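Local coordinates for penicillin-binding protein 1A (PDB 5CXW) that builds and cross-links mycobacterial cell-wall peptidoglycan, its C-terminal transpeptidase domain being the target of penicillin, at residues V64-P69 with K349-G354. Sequence-based numbering, arbitrary orientation.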
loop_
_atom_site.group_PDB
_atom_site.type_symbol
_atom_site.label_atom_id
_atom_site.label_comp_id
_atom_site.label_asym_id
_atom_site.label_seq_id
_atom_site.Cartn_x
_atom_site.Cartn_y
_atom_site.Cartn_z
ATOM N N VAL A 64 -8.215 2.869 5.285
ATOM C CA VAL A 64 -8.260 2.911 3.822
ATOM C C VAL A 64 -7.725 4.254 3.350
ATOM O O VAL A 64 -8.138 5.307 3.837
ATOM C CB VAL A 64 -9.698 2.809 3.298
ATOM C CG1 VAL A 64 -9.730 2.732 1.780
ATOM C CG2 VAL A 64 -10.430 1.601 3.874
ATOM N N VAL A 65 -6.780 4.240 2.434
ATOM C CA VAL A 65 -6.309 5.463 1.779
ATOM C C VAL A 65 -6.279 5.258 0.275
ATOM O O VAL A 65 -5.745 4.244 -0.198
ATOM C CB VAL A 65 -4.904 5.848 2.268
ATOM C CG1 VAL A 65 -4.462 7.160 1.594
ATOM C CG2 VAL A 65 -4.916 6.014 3.764
ATOM N N SER A 66 -6.903 6.194 -0.474
ATOM C CA SER A 66 -6.906 6.158 -1.899
ATOM C C SER A 66 -6.233 7.424 -2.422
ATOM O O SER A 66 -6.629 8.562 -1.982
ATOM C CB SER A 66 -8.337 6.136 -2.424
ATOM O OG SER A 66 -9.047 4.976 -1.981
ATOM N N ILE A 67 -5.276 7.244 -3.327
ATOM C CA ILE A 67 -4.509 8.339 -3.909
ATOM C C ILE A 67 -4.600 8.331 -5.436
ATOM O O ILE A 67 -4.571 7.262 -6.082
ATOM C CB ILE A 67 -3.045 8.202 -3.466
ATOM C CG1 ILE A 67 -2.963 8.634 -1.975
ATOM C CG2 ILE A 67 -2.114 9.106 -4.276
ATOM C CD1 ILE A 67 -1.664 8.356 -1.311
ATOM N N ASP A 68 -4.750 9.524 -6.008
ATOM C CA ASP A 68 -4.701 9.750 -7.441
ATOM C C ASP A 68 -3.250 9.676 -7.952
ATOM O O ASP A 68 -2.436 10.547 -7.642
ATOM C CB ASP A 68 -5.310 11.111 -7.737
ATOM C CG ASP A 68 -5.441 11.403 -9.219
ATOM O OD1 ASP A 68 -4.869 10.679 -10.057
ATOM O OD2 ASP A 68 -6.162 12.414 -9.497
ATOM N N PRO A 69 -2.888 8.629 -8.733
ATOM C CA PRO A 69 -1.529 8.558 -9.223
ATOM C C PRO A 69 -1.084 9.697 -10.137
ATOM O O PRO A 69 0.134 9.910 -10.355
ATOM C CB PRO A 69 -1.510 7.204 -10.003
ATOM C CG PRO A 69 -2.625 6.400 -9.373
ATOM C CD PRO A 69 -3.677 7.479 -9.215
ATOM N N LYS A 349 -11.902 -3.850 -2.888
ATOM C CA LYS A 349 -12.710 -4.006 -4.106
ATOM C C LYS A 349 -13.911 -3.051 -4.095
ATOM O O LYS A 349 -14.248 -2.401 -5.107
ATOM C CB LYS A 349 -13.181 -5.463 -4.269
ATOM C CG LYS A 349 -14.317 -5.590 -5.321
ATOM C CD LYS A 349 -14.588 -7.024 -5.717
ATOM C CE LYS A 349 -15.920 -7.109 -6.439
ATOM N NZ LYS A 349 -15.873 -6.438 -7.779
ATOM N N ALA A 350 -14.607 -3.012 -2.960
ATOM C CA ALA A 350 -15.805 -2.180 -2.834
ATOM C C ALA A 350 -15.455 -0.709 -2.914
ATOM O O ALA A 350 -16.167 0.075 -3.579
ATOM C CB ALA A 350 -16.507 -2.478 -1.540
ATOM N N THR A 351 -14.344 -0.336 -2.305
ATOM C CA THR A 351 -13.916 1.067 -2.356
ATOM C C THR A 351 -13.548 1.437 -3.790
ATOM O O THR A 351 -13.938 2.504 -4.311
ATOM C CB THR A 351 -12.706 1.260 -1.433
ATOM O OG1 THR A 351 -13.082 0.991 -0.051
ATOM C CG2 THR A 351 -12.204 2.737 -1.529
ATOM N N MET A 352 -12.770 0.554 -4.433
ATOM C CA MET A 352 -12.315 0.828 -5.814
ATOM C C MET A 352 -13.504 0.905 -6.789
ATOM O O MET A 352 -13.628 1.866 -7.548
ATOM C CB MET A 352 -11.284 -0.182 -6.281
ATOM C CG MET A 352 -9.924 0.011 -5.581
ATOM S SD MET A 352 -9.019 1.450 -6.165
ATOM C CE MET A 352 -8.220 0.829 -7.655
ATOM N N ASP A 353 -14.372 -0.088 -6.713
ATOM C CA ASP A 353 -15.554 -0.177 -7.594
ATOM C C ASP A 353 -16.414 1.096 -7.416
ATOM O O ASP A 353 -16.835 1.745 -8.383
ATOM C CB ASP A 353 -16.392 -1.426 -7.265
ATOM C CG ASP A 353 -15.789 -2.731 -7.801
ATOM O OD1 ASP A 353 -14.942 -2.667 -8.738
ATOM O OD2 ASP A 353 -16.263 -3.801 -7.362
ATOM N N GLY A 354 -16.673 1.454 -6.159
ATOM C CA GLY A 354 -17.430 2.651 -5.874
ATOM C C GLY A 354 -16.794 3.955 -6.327
ATOM O O GLY A 354 -17.484 4.852 -6.836
#
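Thr-351 reaches from helix 343-356 to Val-64 and Ser-66 on strand 60-67, joining the last helix of the modelled chain to one face of the five-stranded antiparallel sheet of the transpeptidase domain, the core of the fold shared by penicillin-binding proteins and serine beta-lactamases. The contact is small, burying 101 Å² in all, and no hydrogen bond crosses it.

Along the helix, Lys-349 comes first and takes no part in the contact with the strand: its NZ lies 2.7 Å from OD2 of Asp-353, one turn on, in a salt bridge that uses the syn lone pair of the carboxylate. Ala-350 packs on Ala-48 of helix 39-53, which lies against the same sheet face. Thr-351 then points at the strand. Its OG1, anti to the carbonyl carbon (chi1 -63°), turns back to bond the carbonyl oxygen of Ile-347 one turn earlier, and the same rotamer sends CG2 to the strand, where it meets both partners. That methyl lies 4.1 Å from CG1 of Val-64, and the two side chains pass alongside each other rather than meeting end to end. Met-352 leans instead on Leu-315 and Thr-317 of the adjacent strand 315-323. Lys-349 NZ also bonds Asn-281 O and Asp-353 OD1 accepts from Ala-283 N, so the salt-bridged pair is tied to the loop before strand 289-296.

On the strand, Val-64 and Ser-66 both face the helix because residues alternate sides, and Val-65 between them points away from it and packs on Val-211 of helix 211-222, on the other face of the sheet. The buried Ser-66 hydroxyl is hydrogen-bonded to OG1 of Thr-317, and its OG meets the helix through a 3.9 Å van der Waals contact with Thr-351 CG2.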